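Local coordinates for protein nucleoside phosphorylase, putative (Trypanosoma brucei, PDB 3BJE) that acts as a homodimeric uridine phosphorylase, cleaving uridine with phosphate to give uracil and ribose 1-phosphate, at residues 32-37 against 72-77; 39-44 against 76-81; 46-51 against 141-146; 53-58 against 88-93. One frame throughout, in Å; residues are numbered along the deposited sequence.

Contact 1: 32-37 against 72-77; sequences TLHLKC and DHREIR. With R1P (1-O-phosphono-alpha-D-ribofuranose), chain E.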
# COMPACT_ATOMS: atom_id res chain seq x y z
N THR A 32 -11.63 -6.51 -14.23
CA THR A 32 -10.81 -5.37 -13.87
C THR A 32 -9.33 -5.79 -13.74
O THR A 32 -8.99 -6.99 -13.84
CB THR A 32 -11.35 -4.69 -12.59
OG1 THR A 32 -11.84 -5.65 -11.65
CG2 THR A 32 -12.49 -3.75 -12.96
N LEU A 33 -8.45 -4.81 -13.57
CA LEU A 33 -7.02 -5.02 -13.71
C LEU A 33 -6.34 -5.77 -12.57
O LEU A 33 -5.45 -6.59 -12.82
CB LEU A 33 -6.32 -3.67 -13.89
CG LEU A 33 -4.85 -3.65 -14.24
CD1 LEU A 33 -4.58 -4.46 -15.52
CD2 LEU A 33 -4.41 -2.20 -14.43
N HIS A 34 -6.74 -5.49 -11.34
CA HIS A 34 -6.11 -6.10 -10.16
C HIS A 34 -6.99 -7.15 -9.53
O HIS A 34 -6.56 -8.28 -9.29
CB HIS A 34 -5.76 -5.01 -9.12
CG HIS A 34 -4.81 -3.98 -9.65
ND1 HIS A 34 -5.22 -2.84 -10.31
CD2 HIS A 34 -3.46 -3.93 -9.63
CE1 HIS A 34 -4.16 -2.15 -10.71
NE2 HIS A 34 -3.07 -2.79 -10.28
N LEU A 35 -8.23 -6.76 -9.26
CA LEU A 35 -9.28 -7.68 -8.83
C LEU A 35 -9.83 -8.38 -10.07
O LEU A 35 -10.45 -7.76 -10.93
CB LEU A 35 -10.38 -6.89 -8.11
CG LEU A 35 -11.65 -7.66 -7.78
CD1 LEU A 35 -11.41 -8.81 -6.75
CD2 LEU A 35 -12.72 -6.67 -7.32
N LYS A 36 -9.54 -9.68 -10.18
CA LYS A 36 -9.85 -10.42 -11.40
C LYS A 36 -11.22 -11.07 -11.30
O LYS A 36 -11.37 -12.29 -11.35
CB LYS A 36 -8.75 -11.44 -11.68
CG LYS A 36 -7.41 -10.79 -12.00
CD LYS A 36 -7.51 -9.89 -13.23
CE LYS A 36 -6.17 -9.63 -13.86
NZ LYS A 36 -6.30 -8.63 -14.96
N CYS A 37 -12.22 -10.20 -11.19
CA CYS A 37 -13.60 -10.58 -10.95
C CYS A 37 -14.46 -9.92 -12.02
O CYS A 37 -14.14 -8.83 -12.48
CB CYS A 37 -14.01 -10.09 -9.57
SG CYS A 37 -15.64 -10.56 -9.05
N ASP A 72 -7.58 -15.76 -8.11
CA ASP A 72 -6.44 -15.20 -7.38
C ASP A 72 -5.52 -14.44 -8.34
O ASP A 72 -5.31 -14.90 -9.47
CB ASP A 72 -5.64 -16.32 -6.72
CG ASP A 72 -6.46 -17.15 -5.76
OD1 ASP A 72 -7.64 -16.83 -5.49
OD2 ASP A 72 -5.91 -18.14 -5.23
N HIS A 73 -4.98 -13.30 -7.90
CA HIS A 73 -4.04 -12.49 -8.69
C HIS A 73 -3.31 -11.46 -7.82
O HIS A 73 -3.97 -10.72 -7.12
CB HIS A 73 -4.80 -11.76 -9.79
CG HIS A 73 -3.95 -10.83 -10.60
ND1 HIS A 73 -2.93 -11.28 -11.41
CD2 HIS A 73 -3.96 -9.49 -10.72
CE1 HIS A 73 -2.35 -10.25 -11.99
NE2 HIS A 73 -2.96 -9.15 -11.59
N ARG A 74 -1.97 -11.37 -7.91
CA ARG A 74 -1.19 -10.50 -7.01
C ARG A 74 -1.65 -10.74 -5.54
O ARG A 74 -1.89 -11.88 -5.14
CB ARG A 74 -1.34 -9.03 -7.42
CG ARG A 74 -0.51 -8.57 -8.61
CD ARG A 74 -1.01 -7.17 -9.04
NE ARG A 74 -0.25 -6.57 -10.14
CZ ARG A 74 0.95 -6.02 -10.01
NH1 ARG A 74 1.55 -6.02 -8.83
NH2 ARG A 74 1.57 -5.49 -11.07
N GLU A 75 -1.79 -9.69 -4.73
CA GLU A 75 -2.27 -9.91 -3.36
C GLU A 75 -3.82 -10.07 -3.32
O GLU A 75 -4.42 -10.21 -2.24
CB GLU A 75 -1.74 -8.82 -2.39
CG GLU A 75 -1.98 -7.31 -2.71
CD GLU A 75 -0.70 -6.60 -3.17
OE1 GLU A 75 -0.26 -7.12 -4.24
OE2 GLU A 75 -0.12 -5.64 -2.48
N ILE A 76 -4.45 -10.09 -4.49
CA ILE A 76 -5.89 -9.85 -4.61
C ILE A 76 -6.63 -11.15 -4.95
O ILE A 76 -6.61 -11.62 -6.07
CB ILE A 76 -6.19 -8.76 -5.67
CG1 ILE A 76 -5.27 -7.54 -5.49
CG2 ILE A 76 -7.67 -8.34 -5.63
CD1 ILE A 76 -5.34 -6.92 -4.13
N ARG A 77 -7.28 -11.73 -3.93
CA ARG A 77 -8.03 -12.98 -4.07
C ARG A 77 -9.49 -12.72 -3.78
O ARG A 77 -9.80 -11.88 -2.94
CB ARG A 77 -7.51 -14.03 -3.10
CG ARG A 77 -6.05 -14.35 -3.21
CD ARG A 77 -5.71 -15.49 -2.24
NE ARG A 77 -6.52 -16.67 -2.54
CZ ARG A 77 -6.80 -17.66 -1.70
NH1 ARG A 77 -6.35 -17.67 -0.45
NH2 ARG A 77 -7.55 -18.66 -2.14
C5 R1P E . 0.08 -1.35 -9.96
O5 R1P E . -0.51 -2.20 -10.95
C4 R1P E . 1.41 -1.93 -9.52
O4 R1P E . 2.30 -2.13 -10.63
C1 R1P E . 3.50 -1.35 -10.52
C2 R1P E . 3.08 -0.26 -9.53
O2 R1P E . 4.18 0.44 -8.92
C3 R1P E . 2.16 -1.01 -8.57
O3 R1P E . 2.89 -1.81 -7.62
O1 R1P E . 4.69 -2.14 -10.17
P R1P E . 4.83 -3.75 -10.08
O1P R1P E . 3.86 -4.02 -8.91
O2P R1P E . 6.28 -4.04 -9.72
O3P R1P E . 4.41 -4.25 -11.43
O HOH W 1 -2.53 -6.48 -12.23
O HOH W 2 -8.67 -11.66 -8.07
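Leu33 meets the 72-77 hairpin through solvent: water 1 donates to Leu33 O, accepts from Arg74 NE and bonds His73 NE2, tying both turn residues to the 32-37 loop. His34 comes next, its ring lying near Arg74, with CD2 4.1 Å from Arg74 CD and the ring and guanidinium planes 51° apart. Beyond that pair sits the ribose 1-phosphate of the second subunit's pocket. His34 NE2 lies 2.7 Å from its O5, which meets the imidazole at its edge and in plane, while ND1 is held by Glu106, fixing the ring's rotation. Arg74, extended from CG to NE, grips the phosphate, NH1 and NH2 donating to O1P and O3P at 3.1 Å each. Back on the protein, His34 O touches the edge of the His73 ring, 3.2 Å from CD2. Leu35 then lays CA against Ile76 CG2 at 3.6 Å. Lys36 turns inward at an inverse gamma turn; its CE sits over one face of His73, a CH-pi contact 4.0 Å from the centroid, and NZ reaches back to Leu33 O. With CG anti to the backbone N (chi1 176°), the His73 ring lies under Lys36. Water 2 joins Lys36 N to Ile76 O. The hairpin closes with a type II' turn from His73 to Ile76, and with His34 it completes the neighbour's active site, as in related nucleoside phosphorylases, whose pockets take residues from a neighbouring subunit.

Contact 2: 39-44 against 76-81; sequences SDELAD and IRFATG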
# COMPACT_ATOMS: atom_id res chain seq x y z
N SER A 39 -18.43 -8.69 -13.40
CA SER A 39 -19.60 -8.09 -12.74
C SER A 39 -20.52 -9.14 -12.10
O SER A 39 -20.96 -8.97 -10.96
CB SER A 39 -20.43 -7.26 -13.71
OG SER A 39 -19.73 -6.10 -14.13
N ASP A 40 -20.80 -10.21 -12.83
CA ASP A 40 -21.79 -11.18 -12.37
C ASP A 40 -21.25 -12.14 -11.31
O ASP A 40 -21.99 -12.98 -10.80
CB ASP A 40 -22.46 -11.94 -13.53
CG ASP A 40 -21.54 -12.90 -14.28
OD1 ASP A 40 -20.33 -13.02 -13.98
OD2 ASP A 40 -22.05 -13.56 -15.22
N GLU A 41 -19.96 -12.00 -10.98
CA GLU A 41 -19.32 -12.81 -9.95
C GLU A 41 -19.17 -12.12 -8.61
O GLU A 41 -18.72 -12.75 -7.67
CB GLU A 41 -17.93 -13.22 -10.40
CG GLU A 41 -17.95 -14.11 -11.60
CD GLU A 41 -16.56 -14.45 -12.12
OE1 GLU A 41 -15.65 -13.60 -12.03
OE2 GLU A 41 -16.41 -15.58 -12.61
N LEU A 42 -19.54 -10.85 -8.53
CA LEU A 42 -19.32 -10.04 -7.33
C LEU A 42 -20.65 -9.78 -6.63
O LEU A 42 -21.57 -9.25 -7.25
CB LEU A 42 -18.67 -8.72 -7.74
CG LEU A 42 -18.38 -7.71 -6.62
CD1 LEU A 42 -17.40 -8.32 -5.64
CD2 LEU A 42 -17.85 -6.42 -7.25
N ALA A 43 -20.74 -10.13 -5.35
CA ALA A 43 -21.93 -9.87 -4.54
C ALA A 43 -22.01 -8.40 -4.12
O ALA A 43 -21.01 -7.69 -4.13
CB ALA A 43 -21.95 -10.77 -3.30
N ASP A 44 -23.20 -7.96 -3.74
CA ASP A 44 -23.39 -6.61 -3.17
C ASP A 44 -22.81 -6.49 -1.77
O ASP A 44 -22.53 -5.38 -1.30
CB ASP A 44 -24.88 -6.26 -3.09
CG ASP A 44 -25.53 -6.07 -4.44
OD1 ASP A 44 -24.82 -5.94 -5.45
OD2 ASP A 44 -26.78 -6.06 -4.48
N ILE A 76 -4.45 -10.09 -4.49
CA ILE A 76 -5.89 -9.85 -4.61
C ILE A 76 -6.63 -11.15 -4.95
O ILE A 76 -6.61 -11.62 -6.07
CB ILE A 76 -6.19 -8.76 -5.67
CG1 ILE A 76 -5.27 -7.54 -5.49
CG2 ILE A 76 -7.67 -8.34 -5.63
CD1 ILE A 76 -5.34 -6.92 -4.13
N ARG A 77 -7.28 -11.73 -3.93
CA ARG A 77 -8.03 -12.98 -4.07
C ARG A 77 -9.49 -12.72 -3.78
O ARG A 77 -9.80 -11.88 -2.94
CB ARG A 77 -7.51 -14.03 -3.10
CG ARG A 77 -6.05 -14.35 -3.21
CD ARG A 77 -5.71 -15.49 -2.24
NE ARG A 77 -6.52 -16.67 -2.54
CZ ARG A 77 -6.80 -17.66 -1.70
NH1 ARG A 77 -6.35 -17.67 -0.45
NH2 ARG A 77 -7.55 -18.66 -2.14
N PHE A 78 -10.39 -13.43 -4.45
CA PHE A 78 -11.80 -13.37 -4.08
C PHE A 78 -12.46 -14.74 -4.14
O PHE A 78 -12.00 -15.67 -4.82
CB PHE A 78 -12.58 -12.36 -4.93
CG PHE A 78 -13.15 -12.94 -6.19
CD1 PHE A 78 -14.45 -13.43 -6.23
CD2 PHE A 78 -12.38 -12.99 -7.36
CE1 PHE A 78 -14.96 -13.97 -7.37
CE2 PHE A 78 -12.90 -13.53 -8.52
CZ PHE A 78 -14.18 -14.03 -8.53
N ALA A 79 -13.57 -14.84 -3.43
CA ALA A 79 -14.46 -16.00 -3.52
C ALA A 79 -15.85 -15.51 -3.22
O ALA A 79 -16.05 -14.72 -2.29
CB ALA A 79 -14.05 -17.08 -2.51
N THR A 80 -16.82 -16.01 -3.97
CA THR A 80 -18.22 -15.60 -3.83
C THR A 80 -19.06 -16.83 -3.61
O THR A 80 -19.03 -17.75 -4.41
CB THR A 80 -18.69 -14.87 -5.11
OG1 THR A 80 -17.91 -13.66 -5.24
CG2 THR A 80 -20.18 -14.55 -5.03
N GLY A 81 -19.80 -16.85 -2.49
CA GLY A 81 -20.75 -17.92 -2.19
C GLY A 81 -21.96 -17.28 -1.54
O GLY A 81 -22.35 -16.18 -1.89
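The Phe78 ring and the Glu41 carboxylate are the two flat groups here, their planes 49° apart and their side chains crossing at about a right angle. Glu41 OE1 comes obliquely to the ring, 3.8 Å from Phe78 CZ, and Glu41 O lies 4.0 Å from CE1, so the CE1-CZ end of the ring meets a main-chain oxygen and a carboxylate oxygen of Glu41. The Phe78 side chain also packs against Cys37 and against residues of the neighbouring strands 69-73 and 86-92. Phe78 reaches the loop with CG set between the backbone N and the carbonyl carbon (chi1 89°), a crowded position that swings the ring toward 39-44. Glu41 OE1 does not depend on the ring for its polar partner, since Lys38 N bonds to it.

Two residues along strand 76-83, Thr80 makes the one direct hydrogen bond between the segments. Its OG1 donates to Glu41 O over 2.7 Å, nearly along the C=O axis at 167°, and its methyl CG2 flanks the same carbonyl at 3.5 Å. Ala43 CB is directed at the strand, and Ala43 N stands 4.5 Å from Thr80 CG2. Thr89 of the adjacent strand extends the network: its OG1 bonds both Thr80 OG1 and Ala43 N. Together these bonds satisfy buried polar atoms where the loop packs on strands 76-83 and 86-92.

Contact 3: 46-51 against 141-146; sequences IIFVGD and MKIIRL. With R1P (1-O-phosphono-alpha-D-ribofuranose), chain C.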
# COMPACT_ATOMS: atom_id res chain seq x y z
N ILE A 46 -19.77 -7.51 0.74
CA ILE A 46 -18.35 -7.82 0.63
C ILE A 46 -17.62 -7.71 1.95
O ILE A 46 -17.81 -6.76 2.69
CB ILE A 46 -17.68 -6.83 -0.38
CG1 ILE A 46 -18.36 -6.93 -1.75
CG2 ILE A 46 -16.16 -7.09 -0.50
CD1 ILE A 46 -17.98 -5.83 -2.77
N ILE A 47 -16.79 -8.71 2.24
CA ILE A 47 -15.83 -8.61 3.33
C ILE A 47 -14.44 -8.39 2.74
O ILE A 47 -14.04 -9.13 1.86
CB ILE A 47 -15.78 -9.88 4.17
CG1 ILE A 47 -17.13 -10.14 4.81
CG2 ILE A 47 -14.72 -9.74 5.26
CD1 ILE A 47 -17.21 -11.44 5.57
N PHE A 48 -13.75 -7.35 3.23
CA PHE A 48 -12.35 -7.10 2.89
C PHE A 48 -11.47 -7.70 3.97
O PHE A 48 -11.72 -7.54 5.17
CB PHE A 48 -12.04 -5.61 2.86
CG PHE A 48 -12.47 -4.87 1.62
CD1 PHE A 48 -12.78 -5.49 0.43
CD2 PHE A 48 -12.45 -3.49 1.66
CE1 PHE A 48 -13.12 -4.73 -0.68
CE2 PHE A 48 -12.78 -2.74 0.56
CZ PHE A 48 -13.12 -3.36 -0.61
N VAL A 49 -10.41 -8.38 3.56
CA VAL A 49 -9.36 -8.80 4.47
C VAL A 49 -8.04 -8.34 3.89
O VAL A 49 -7.91 -8.23 2.70
CB VAL A 49 -9.34 -10.33 4.65
CG1 VAL A 49 -10.64 -10.78 5.34
CG2 VAL A 49 -9.13 -11.06 3.32
N GLY A 50 -7.04 -8.06 4.71
CA GLY A 50 -5.77 -7.65 4.14
C GLY A 50 -4.97 -8.84 3.63
O GLY A 50 -4.37 -8.79 2.54
N ASP A 51 -4.92 -9.88 4.44
CA ASP A 51 -4.10 -11.04 4.21
C ASP A 51 -4.78 -12.01 3.25
O ASP A 51 -5.88 -12.49 3.54
CB ASP A 51 -3.87 -11.73 5.56
CG ASP A 51 -2.94 -12.93 5.48
OD1 ASP A 51 -2.51 -13.33 4.38
OD2 ASP A 51 -2.66 -13.50 6.55
N MET A 141 -24.82 -1.66 -1.59
CA MET A 141 -23.47 -2.14 -1.35
C MET A 141 -23.16 -2.05 0.13
O MET A 141 -23.28 -0.98 0.74
CB MET A 141 -22.47 -1.31 -2.15
CG MET A 141 -22.68 -1.37 -3.66
SD MET A 141 -22.53 -3.06 -4.33
CE MET A 141 -20.88 -3.52 -3.74
N LYS A 142 -22.73 -3.17 0.69
CA LYS A 142 -22.33 -3.27 2.10
C LYS A 142 -20.91 -3.87 2.11
O LYS A 142 -20.71 -4.98 1.64
CB LYS A 142 -23.25 -4.21 2.87
CG LYS A 142 -24.73 -4.17 2.52
CD LYS A 142 -25.38 -2.90 2.94
CE LYS A 142 -26.90 -3.01 2.73
NZ LYS A 142 -27.59 -1.79 3.21
N ILE A 143 -19.95 -3.13 2.66
CA ILE A 143 -18.55 -3.54 2.65
C ILE A 143 -17.98 -3.46 4.06
O ILE A 143 -18.00 -2.40 4.68
CB ILE A 143 -17.73 -2.63 1.71
CG1 ILE A 143 -18.38 -2.62 0.32
CG2 ILE A 143 -16.24 -3.05 1.65
CD1 ILE A 143 -17.71 -1.68 -0.69
N ILE A 144 -17.50 -4.58 4.59
CA ILE A 144 -16.91 -4.61 5.91
C ILE A 144 -15.51 -5.19 5.89
O ILE A 144 -15.30 -6.29 5.43
CB ILE A 144 -17.77 -5.40 6.92
CG1 ILE A 144 -19.21 -4.86 6.91
CG2 ILE A 144 -17.17 -5.31 8.37
CD1 ILE A 144 -20.17 -5.65 7.79
N ARG A 145 -14.56 -4.43 6.41
CA ARG A 145 -13.21 -4.92 6.63
C ARG A 145 -13.16 -5.72 7.91
O ARG A 145 -13.64 -5.26 8.93
CB ARG A 145 -12.24 -3.74 6.70
CG ARG A 145 -10.89 -4.10 7.30
CD ARG A 145 -9.86 -3.03 7.04
NE ARG A 145 -8.73 -3.11 7.97
CZ ARG A 145 -7.86 -4.12 8.02
NH1 ARG A 145 -6.90 -4.09 8.93
NH2 ARG A 145 -7.92 -5.16 7.17
N LEU A 146 -12.59 -6.91 7.83
CA LEU A 146 -12.27 -7.71 9.02
C LEU A 146 -10.75 -7.88 9.02
O LEU A 146 -10.19 -8.59 8.17
CB LEU A 146 -12.97 -9.08 9.03
CG LEU A 146 -12.54 -10.04 10.15
CD1 LEU A 146 -12.62 -9.41 11.56
CD2 LEU A 146 -13.35 -11.32 10.10
C5 R1P C . -0.09 -5.12 8.61
O5 R1P C . 0.50 -6.22 9.31
C4 R1P C . -1.45 -5.49 8.06
O4 R1P C . -2.28 -6.09 9.07
C1 R1P C . -3.49 -5.33 9.24
C2 R1P C . -3.10 -3.93 8.73
O2 R1P C . -4.19 -3.02 8.44
C3 R1P C . -2.21 -4.29 7.54
O3 R1P C . -2.96 -4.68 6.38
O1 R1P C . -4.66 -5.92 8.59
P R1P C . -4.79 -7.36 7.87
O1P R1P C . -3.82 -7.16 6.70
O2P R1P C . -6.25 -7.43 7.45
O3P R1P C . -4.34 -8.44 8.80
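Main-chain hydrogen bonds carry this contact: Ile46 N to Lys142 O, Ile144 N to Ile46 O, Phe48 N to Ile144 O and Leu146 N to Phe48 O, all 2.8 to 2.9 Å between those atoms. They join strands 45-49 and 142-151 in parallel, their directions 28° apart. CA-H...O contacts fill in between, the shortest from Ile47 CA to Ile144 O at 3.2 Å.

Apolar contacts follow the two faces. On the side of Ile46 and Phe48, which helix 97-112 covers, Ile143 CG2 sits over one face of the Phe48 ring, offset toward its rim and 3.8 Å from the centroid. Ile46 CD1 meets Met141 CE at 3.8 Å; bends at chi2 and chi3 bring that methyl within range. On the other side, Ile47 CG2 lies against Leu146 CB beneath helix 329-348.

The polar contacts gather round the ligand. Arg145, extended from CG to NE, donates from NH2 to ribose 1-phosphate O2P at 2.8 Å and from NH1 to O1 at 2.9 Å. Gly50 N donates to the same O2P, so both segments donate to it, and Arg54 NH1 adds a third donor. Glu292 and Glu294 form salt bridges with Arg145 that help position its guanidinium. The phosphate thus lies just beyond the C-terminal end of strand 45-49, where Gly50 follows it, and beside Arg145 within strand 142-151, in the ribose 1-phosphate pocket of this phosphorylase superfamily member.

Contact 4: 53-58 against 88-93; sequences GRVDVI and VTVIST. With R1P (1-O-phosphono-alpha-D-ribofuranose), chain C.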
# COMPACT_ATOMS: atom_id res chain seq x y z
N GLY A 53 -4.25 -15.00 2.76
CA GLY A 53 -4.48 -16.27 3.46
C GLY A 53 -5.83 -16.35 4.16
O GLY A 53 -6.39 -17.44 4.34
N ARG A 54 -6.39 -15.21 4.55
CA ARG A 54 -7.65 -15.20 5.31
C ARG A 54 -8.88 -15.49 4.43
O ARG A 54 -9.97 -15.75 4.95
CB ARG A 54 -7.83 -13.86 6.04
CG ARG A 54 -8.86 -13.89 7.18
CD ARG A 54 -8.86 -12.61 8.04
NE ARG A 54 -7.51 -12.26 8.49
CZ ARG A 54 -6.95 -11.05 8.41
NH1 ARG A 54 -7.61 -10.00 7.93
NH2 ARG A 54 -5.70 -10.90 8.82
N VAL A 55 -8.71 -15.43 3.12
CA VAL A 55 -9.81 -15.63 2.19
C VAL A 55 -10.36 -17.06 2.32
O VAL A 55 -11.57 -17.26 2.41
CB VAL A 55 -9.39 -15.36 0.73
CG1 VAL A 55 -10.42 -15.88 -0.26
CG2 VAL A 55 -9.15 -13.85 0.51
N ASP A 56 -9.47 -18.03 2.37
CA ASP A 56 -9.91 -19.43 2.49
C ASP A 56 -10.52 -19.75 3.84
O ASP A 56 -11.43 -20.58 3.94
CB ASP A 56 -8.75 -20.38 2.21
CG ASP A 56 -8.40 -20.44 0.74
OD1 ASP A 56 -9.18 -19.90 -0.07
OD2 ASP A 56 -7.37 -21.04 0.40
N VAL A 57 -10.05 -19.08 4.89
CA VAL A 57 -10.60 -19.27 6.21
C VAL A 57 -12.06 -18.79 6.22
O VAL A 57 -12.96 -19.47 6.72
CB VAL A 57 -9.78 -18.54 7.31
CG1 VAL A 57 -10.29 -18.95 8.69
CG2 VAL A 57 -8.28 -18.83 7.16
N ILE A 58 -12.29 -17.61 5.65
CA ILE A 58 -13.62 -17.03 5.59
C ILE A 58 -14.55 -17.84 4.67
O ILE A 58 -15.69 -18.12 5.03
CB ILE A 58 -13.58 -15.56 5.15
CG1 ILE A 58 -12.93 -14.74 6.26
CG2 ILE A 58 -14.98 -15.03 4.86
CD1 ILE A 58 -12.70 -13.27 5.90
N VAL A 88 -22.48 -13.43 -0.62
CA VAL A 88 -21.37 -12.69 -0.03
C VAL A 88 -20.10 -12.98 -0.84
O VAL A 88 -19.92 -14.08 -1.37
CB VAL A 88 -21.15 -13.06 1.45
CG1 VAL A 88 -19.92 -12.31 2.03
CG2 VAL A 88 -22.39 -12.76 2.28
N THR A 89 -19.25 -11.97 -0.95
CA THR A 89 -17.93 -12.10 -1.57
C THR A 89 -16.87 -11.70 -0.54
O THR A 89 -17.02 -10.68 0.13
CB THR A 89 -17.77 -11.18 -2.81
OG1 THR A 89 -18.74 -11.55 -3.79
CG2 THR A 89 -16.36 -11.29 -3.43
N VAL A 90 -15.83 -12.52 -0.39
CA VAL A 90 -14.66 -12.13 0.43
C VAL A 90 -13.54 -11.79 -0.56
O VAL A 90 -13.34 -12.53 -1.53
CB VAL A 90 -14.22 -13.22 1.45
CG1 VAL A 90 -13.97 -14.58 0.80
CG2 VAL A 90 -12.99 -12.75 2.26
N ILE A 91 -12.88 -10.65 -0.32
CA ILE A 91 -11.79 -10.15 -1.15
C ILE A 91 -10.60 -9.80 -0.26
O ILE A 91 -10.77 -9.09 0.75
CB ILE A 91 -12.18 -8.86 -1.91
CG1 ILE A 91 -13.34 -9.14 -2.86
CG2 ILE A 91 -10.98 -8.28 -2.65
CD1 ILE A 91 -13.91 -7.89 -3.54
N SER A 92 -9.42 -10.30 -0.62
CA SER A 92 -8.20 -9.80 -0.01
C SER A 92 -7.69 -8.60 -0.80
O SER A 92 -7.64 -8.63 -2.02
CB SER A 92 -7.10 -10.87 0.08
OG SER A 92 -6.68 -11.36 -1.19
N THR A 93 -7.31 -7.57 -0.05
CA THR A 93 -6.86 -6.33 -0.65
C THR A 93 -5.36 -6.16 -0.62
O THR A 93 -4.83 -5.30 -1.32
CB THR A 93 -7.49 -5.15 0.09
OG1 THR A 93 -7.03 -5.14 1.45
CG2 THR A 93 -9.02 -5.24 0.10
C5 R1P C . -0.09 -5.12 8.61
O5 R1P C . 0.50 -6.22 9.31
C4 R1P C . -1.45 -5.49 8.06
O4 R1P C . -2.28 -6.09 9.07
C1 R1P C . -3.49 -5.33 9.24
C2 R1P C . -3.10 -3.93 8.73
O2 R1P C . -4.19 -3.02 8.44
C3 R1P C . -2.21 -4.29 7.54
O3 R1P C . -2.96 -4.68 6.38
O1 R1P C . -4.66 -5.92 8.59
P R1P C . -4.79 -7.36 7.87
O1P R1P C . -3.82 -7.16 6.70
O2P R1P C . -6.25 -7.43 7.45
O3P R1P C . -4.34 -8.44 8.80
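Val55 and Val90 cross obliquely, CG1 to CG1 at 3.9 Å, with both CB atoms directed into the interface between helix 54-59 and strand 86-92. The two methyls of Val55 divide the work: CG1 goes to Val90, while CG2 lies 3.6 Å from Ser92 CB. Ile58, about one turn on, packs its CD1 on Val90 CG2 at 3.7 Å. Val90 thus offers one methyl to each helix residue, because CG1 sits between the backbone N and carbonyl carbon (chi1 54°) while CG2 stands anti to the N. Ser92 touches the helix through carbon, since its OG turns to Arg77 N and Glu75 O.

The short helix and strand axes run nearly antiparallel, at 162° and 8.3 Å apart. Arg54, the residue before Val55, leaves the packing and bends at chi3 toward ribose 1-phosphate. NH1 donates to O2P at 2.9 Å and NH2 to O3P at 2.8 Å, both nearly straight, with the phosphorus in the guanidinium plane. This two-pronged, edge-on grip of an arginine on phosphate belongs to the ribose 1-phosphate pocket, where a helix packed on a sheet carries one of the phosphate-binding arginines.

In the fold
The contacts begin in chain order, with first segments at 32-37, 39-44, 46-51 and 53-58. Contacts 1 and 2 lie 11 Å apart by their centres and share Ile76 and Arg77 on strand 76-83. That strand pairs with 86-92 of contact 4, which in turn flanks strand 45-49 of contact 3; the centres of contacts 3 and 4 are 8 Å apart. Asp44 O to Lys142 N continues the pairing from contact 2 into contact 3. Contacts 3 and 4 supply Gly50, Arg145 and Arg54 to the phosphate of one pocket, and contact 1 gives His34 and Arg74 to the pocket of the other subunit, so each active site is built from both chains.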